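Local coordinates for protein Cj0977 (Campylobacter jejuni, PDB 3BNV) that is of unknown function but serves as a sigma28-regulated, nonflagellar virulence factor built on the hot-dog fold, at residues S55-V58 with L64-D67; N75-A80 with L108-L113. All coordinates share one frame; numbering follows the deposited sequence.

Contact 1. Residues S55-V58 with L64-D67; sequences SEMV and LIFD
Met57 and Phe66 join an early part of the loop that, in this hot-dog fold, leads from strand 46-52 to the central helix 67-82, to its last residue just before the helix. The chain turns back over five intervening residues, and a single beta bridge pairs Val58 with Ile65, whose CA atoms lie 4.4 Å apart.

Polar contacts across the bridge come from the backbone. Phe66 N donates to Met57 O at 2.9 Å, with an N-H...O angle of 161°, and this is the hydrogen bond across the two segments. Within the bridge, Val58 CA lies 3.2 Å from Leu64 O in a CA-H...O contact. Ile65 also exchanges backbone hydrogen bonding with Leu100, which places it between two loop segments.

The apolar contacts gather around Ile65. Its CG2 is anti to the backbone N, which brings that branch to 4.2 Å from CB of selenomethionine Met57, while CD1 lies 4.4 Å from Val58 CG1. Leu64 packs on Ile148 of the second subunit, and Phe66 on Asn75 of that same neighbouring chain. Within the loop, Phe66 CB rests 3.5 Å from Met57 O, the same oxygen that accepts the Phe66 N-H.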
loop_
_atom_site.group_PDB
_atom_site.type_symbol
_atom_site.label_atom_id
_atom_site.label_comp_id
_atom_site.label_asym_id
_atom_site.label_seq_id
_atom_site.Cartn_x
_atom_site.Cartn_y
_atom_site.Cartn_z
ATOM N N SER A 55 15.403 4.863 -0.639
ATOM C CA SER A 55 15.465 4.967 -2.085
ATOM C C SER A 55 14.748 3.812 -2.757
ATOM O O SER A 55 14.524 3.850 -3.953
ATOM C CB SER A 55 16.890 4.998 -2.543
ATOM O OG SER A 55 17.518 3.797 -2.152
ATOM N N GLU A 56 14.362 2.797 -1.985
ATOM C CA GLU A 56 13.611 1.669 -2.537
ATOM C C GLU A 56 12.145 1.966 -2.776
ATOM O O GLU A 56 11.459 1.188 -3.424
ATOM C CB GLU A 56 13.772 0.424 -1.654
ATOM C CG GLU A 56 15.179 -0.199 -1.816
ATOM C CD GLU A 56 15.341 -1.526 -1.078
ATOM O OE1 GLU A 56 14.567 -1.754 -0.111
ATOM O OE2 GLU A 56 16.237 -2.325 -1.467
HETATM N N MSE A 57 11.664 3.090 -2.252
HETATM C CA MSE A 57 10.262 3.455 -2.402
HETATM C C MSE A 57 10.004 4.654 -3.319
HETATM O O MSE A 57 8.878 5.122 -3.422
HETATM C CB MSE A 57 9.593 3.626 -1.033
HETATM C CG MSE A 57 10.540 3.475 0.143
HETATM SE SE MSE A 57 9.717 3.746 1.903
HETATM C CE MSE A 57 8.565 5.223 1.429
ATOM N N VAL A 58 11.027 5.141 -4.003
ATOM C CA VAL A 58 10.843 6.296 -4.869
ATOM C C VAL A 58 10.019 5.962 -6.095
ATOM O O VAL A 58 10.068 4.851 -6.588
ATOM C CB VAL A 58 12.187 6.909 -5.348
ATOM C CG1 VAL A 58 12.999 7.427 -4.163
ATOM C CG2 VAL A 58 12.967 5.886 -6.203
ATOM N N LEU A 64 10.481 11.597 -4.951
ATOM C CA LEU A 64 9.080 11.475 -4.638
ATOM C C LEU A 64 8.806 10.019 -4.256
ATOM O O LEU A 64 9.230 9.094 -4.939
ATOM C CB LEU A 64 8.231 11.912 -5.828
ATOM C CG LEU A 64 6.716 11.708 -5.744
ATOM C CD1 LEU A 64 6.145 12.743 -4.848
ATOM C CD2 LEU A 64 6.116 11.796 -7.154
ATOM N N ILE A 65 8.117 9.829 -3.138
ATOM C CA ILE A 65 7.879 8.527 -2.573
ATOM C C ILE A 65 6.516 8.016 -3.023
ATOM O O ILE A 65 5.504 8.678 -2.808
ATOM C CB ILE A 65 7.916 8.625 -1.040
ATOM C CG1 ILE A 65 9.271 9.162 -0.595
ATOM C CG2 ILE A 65 7.686 7.295 -0.397
ATOM C CD1 ILE A 65 10.430 8.126 -0.612
ATOM N N PHE A 66 6.495 6.826 -3.623
ATOM C CA PHE A 66 5.270 6.224 -4.097
ATOM C C PHE A 66 4.289 6.162 -2.956
ATOM O O PHE A 66 4.624 5.666 -1.881
ATOM C CB PHE A 66 5.549 4.820 -4.572
ATOM C CG PHE A 66 4.453 4.221 -5.385
ATOM C CD1 PHE A 66 3.994 2.935 -5.110
ATOM C CD2 PHE A 66 3.915 4.906 -6.469
ATOM C CE1 PHE A 66 3.011 2.349 -5.891
ATOM C CE2 PHE A 66 2.938 4.332 -7.253
ATOM C CZ PHE A 66 2.475 3.051 -6.960
ATOM N N ASP A 67 3.066 6.638 -3.183
ATOM C CA ASP A 67 2.087 6.762 -2.114
ATOM C C ASP A 67 1.751 5.430 -1.429
ATOM O O ASP A 67 1.467 5.395 -0.224
ATOM C CB ASP A 67 0.830 7.433 -2.642
ATOM C CG ASP A 67 1.061 8.900 -3.055
ATOM O OD1 ASP A 67 0.901 9.257 -4.256
ATOM O OD2 ASP A 67 1.382 9.720 -2.164
#

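Contact 2. Residues N75-A80 with L108-L113; sequences NYVAQA and LEAHAL
Val77 presents the flat group of this contact, the peptide unit that joins it to Ala78, and Ala110 CB lies over one face of that unit, 3.6 Å from Val77 O and 4.1 Å from Ala78 N. No aromatic ring takes part in the crossing. The ring of His111 is on the other side of the strand, where it meets the ring of Tyr46 with the planes about 55° apart. The amides of Asn75 and Gln79 belong to the side of the helix turned from the strand; Gln79 NE2 makes a weak hydrogen bond to Asn75 OD1 at 3.5 Å, and Gln79 OE1 is hydrogen-bonded to Ser87 OG. Phe66 of the second subunit packs against Gln79.

The apolar part of the contact depends on the two branches of Val77. With chi1 at 80°, CG1 lies between the backbone N and the carbonyl carbon and faces the strand, where it touches Ala110 CB at 3.9 Å and Leu108 CB at 4.0 Å. CG2, anti to the backbone N, approaches Ala110 CB as well, so both methyls of the valine bear on one small side chain. Ala47 and Ser49 of the neighbouring strand 46-52 and Val125 of strand 120-129 extend this surface around Val77.

Alternation along the strand sends Leu108 and Ala110 to the helix and Glu109 and His111 away from it. The axes of helix 75-80 and strand 108-112 come within 7.6 Å and cross at -40°, with no hydrogen bond between the segments. Such apolar packing of a long helix against the concave face of an antiparallel sheet is the hallmark of the hot-dog fold.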
loop_
_atom_site.group_PDB
_atom_site.type_symbol
_atom_site.label_atom_id
_atom_site.label_comp_id
_atom_site.label_asym_id
_atom_site.label_seq_id
_atom_site.Cartn_x
_atom_site.Cartn_y
_atom_site.Cartn_z
ATOM N N ASN A 75 -1.349 0.326 6.830
ATOM C CA ASN A 75 -1.865 -1.015 6.846
ATOM C C ASN A 75 -1.216 -1.807 7.997
ATOM O O ASN A 75 -1.875 -2.526 8.764
ATOM C CB ASN A 75 -1.597 -1.614 5.469
ATOM C CG ASN A 75 -2.146 -3.006 5.294
ATOM O OD1 ASN A 75 -2.573 -3.673 6.253
ATOM N ND2 ASN A 75 -2.105 -3.478 4.061
ATOM N N TYR A 76 0.080 -1.643 8.154
ATOM C CA TYR A 76 0.796 -2.353 9.202
ATOM C C TYR A 76 0.384 -1.862 10.602
ATOM O O TYR A 76 -0.039 -2.650 11.440
ATOM C CB TYR A 76 2.287 -2.261 8.912
ATOM C CG TYR A 76 3.224 -3.017 9.809
ATOM C CD1 TYR A 76 4.450 -2.487 10.130
ATOM C CD2 TYR A 76 2.915 -4.259 10.292
ATOM C CE1 TYR A 76 5.341 -3.170 10.933
ATOM C CE2 TYR A 76 3.807 -4.952 11.116
ATOM C CZ TYR A 76 5.013 -4.401 11.430
ATOM O OH TYR A 76 5.914 -5.066 12.234
ATOM N N VAL A 77 0.475 -0.570 10.861
ATOM C CA VAL A 77 0.115 -0.065 12.185
ATOM C C VAL A 77 -1.393 -0.271 12.524
ATOM O O VAL A 77 -1.751 -0.483 13.678
ATOM C CB VAL A 77 0.575 1.389 12.416
ATOM C CG1 VAL A 77 -0.358 2.371 11.765
ATOM C CG2 VAL A 77 0.620 1.684 13.855
ATOM N N ALA A 78 -2.277 -0.238 11.536
ATOM C CA ALA A 78 -3.675 -0.611 11.802
ATOM C C ALA A 78 -3.769 -2.023 12.355
ATOM O O ALA A 78 -4.441 -2.273 13.355
ATOM C CB ALA A 78 -4.522 -0.526 10.548
ATOM N N GLN A 79 -3.121 -2.970 11.690
ATOM C CA GLN A 79 -3.166 -4.327 12.190
ATOM C C GLN A 79 -2.491 -4.437 13.536
ATOM O O GLN A 79 -2.947 -5.177 14.381
ATOM C CB GLN A 79 -2.554 -5.311 11.208
ATOM C CG GLN A 79 -3.304 -5.413 9.893
ATOM C CD GLN A 79 -2.987 -6.695 9.182
ATOM O OE1 GLN A 79 -3.379 -7.761 9.635
ATOM N NE2 GLN A 79 -2.258 -6.615 8.085
ATOM N N ALA A 80 -1.424 -3.679 13.775
ATOM C CA ALA A 80 -0.777 -3.760 15.076
ATOM C C ALA A 80 -1.680 -3.267 16.207
ATOM O O ALA A 80 -1.542 -3.705 17.343
ATOM C CB ALA A 80 0.494 -3.021 15.069
ATOM N N LEU A 108 3.220 7.408 12.332
ATOM C CA LEU A 108 1.825 6.980 12.270
ATOM C C LEU A 108 1.249 6.623 13.649
ATOM O O LEU A 108 1.935 6.051 14.480
ATOM C CB LEU A 108 1.670 5.805 11.302
ATOM C CG LEU A 108 2.287 5.995 9.914
ATOM C CD1 LEU A 108 3.779 5.649 9.844
ATOM C CD2 LEU A 108 1.545 5.186 8.868
ATOM N N GLU A 109 -0.004 6.988 13.884
ATOM C CA GLU A 109 -0.729 6.512 15.056
ATOM C C GLU A 109 -2.022 5.867 14.611
ATOM O O GLU A 109 -2.689 6.372 13.707
ATOM C CB GLU A 109 -1.062 7.633 16.029
ATOM C CG GLU A 109 0.130 8.278 16.617
ATOM C CD GLU A 109 -0.233 9.366 17.601
ATOM O OE1 GLU A 109 0.501 10.387 17.640
ATOM O OE2 GLU A 109 -1.237 9.209 18.339
ATOM N N ALA A 110 -2.379 4.765 15.255
ATOM C CA ALA A 110 -3.608 4.033 14.923
ATOM C C ALA A 110 -4.467 3.824 16.152
ATOM O O ALA A 110 -3.962 3.437 17.203
ATOM C CB ALA A 110 -3.257 2.684 14.293
ATOM N N HIS A 111 -5.762 4.078 16.031
ATOM C CA HIS A 111 -6.690 3.889 17.149
ATOM C C HIS A 111 -7.871 3.104 16.634
ATOM O O HIS A 111 -8.511 3.515 15.655
ATOM C CB HIS A 111 -7.188 5.217 17.663
ATOM C CG HIS A 111 -6.113 6.117 18.172
ATOM N ND1 HIS A 111 -5.784 6.196 19.509
ATOM C CD2 HIS A 111 -5.320 7.008 17.533
ATOM C CE1 HIS A 111 -4.815 7.081 19.670
ATOM N NE2 HIS A 111 -4.528 7.602 18.487
ATOM N N ALA A 112 -8.128 1.960 17.267
ATOM C CA ALA A 112 -9.206 1.066 16.872
ATOM C C ALA A 112 -10.468 1.474 17.592
ATOM O O ALA A 112 -10.444 1.681 18.784
ATOM C CB ALA A 112 -8.848 -0.353 17.229
ATOM N N LEU A 113 -11.578 1.588 16.873
ATOM C CA LEU A 113 -12.851 1.909 17.498
ATOM C C LEU A 113 -13.266 0.743 18.376
ATOM O O LEU A 113 -13.226 -0.411 17.942
ATOM C CB LEU A 113 -13.923 2.181 16.451
ATOM C CG LEU A 113 -13.772 3.549 15.793
ATOM C CD1 LEU A 113 -14.850 3.808 14.709
ATOM C CD2 LEU A 113 -13.748 4.679 16.878
#

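How the contacts relate
Contact 1 comes first along the chain and closes just as helix 67-82 begins; contact 2 uses the later part of that same helix and strand 105-112 of the sheet. Their centres lie 21 Å apart and their nearest atoms about 9 Å, so they do not touch within one subunit. Contact 1 shapes the loop leading into the helix, whereas contact 2 lies near the centre of the chain and seats the helix on the sheet. The dimer brings them together: the loop of contact 1 in one subunit meets the helix of contact 2 in the other, joining the loop of one copy to the central helix of its partner.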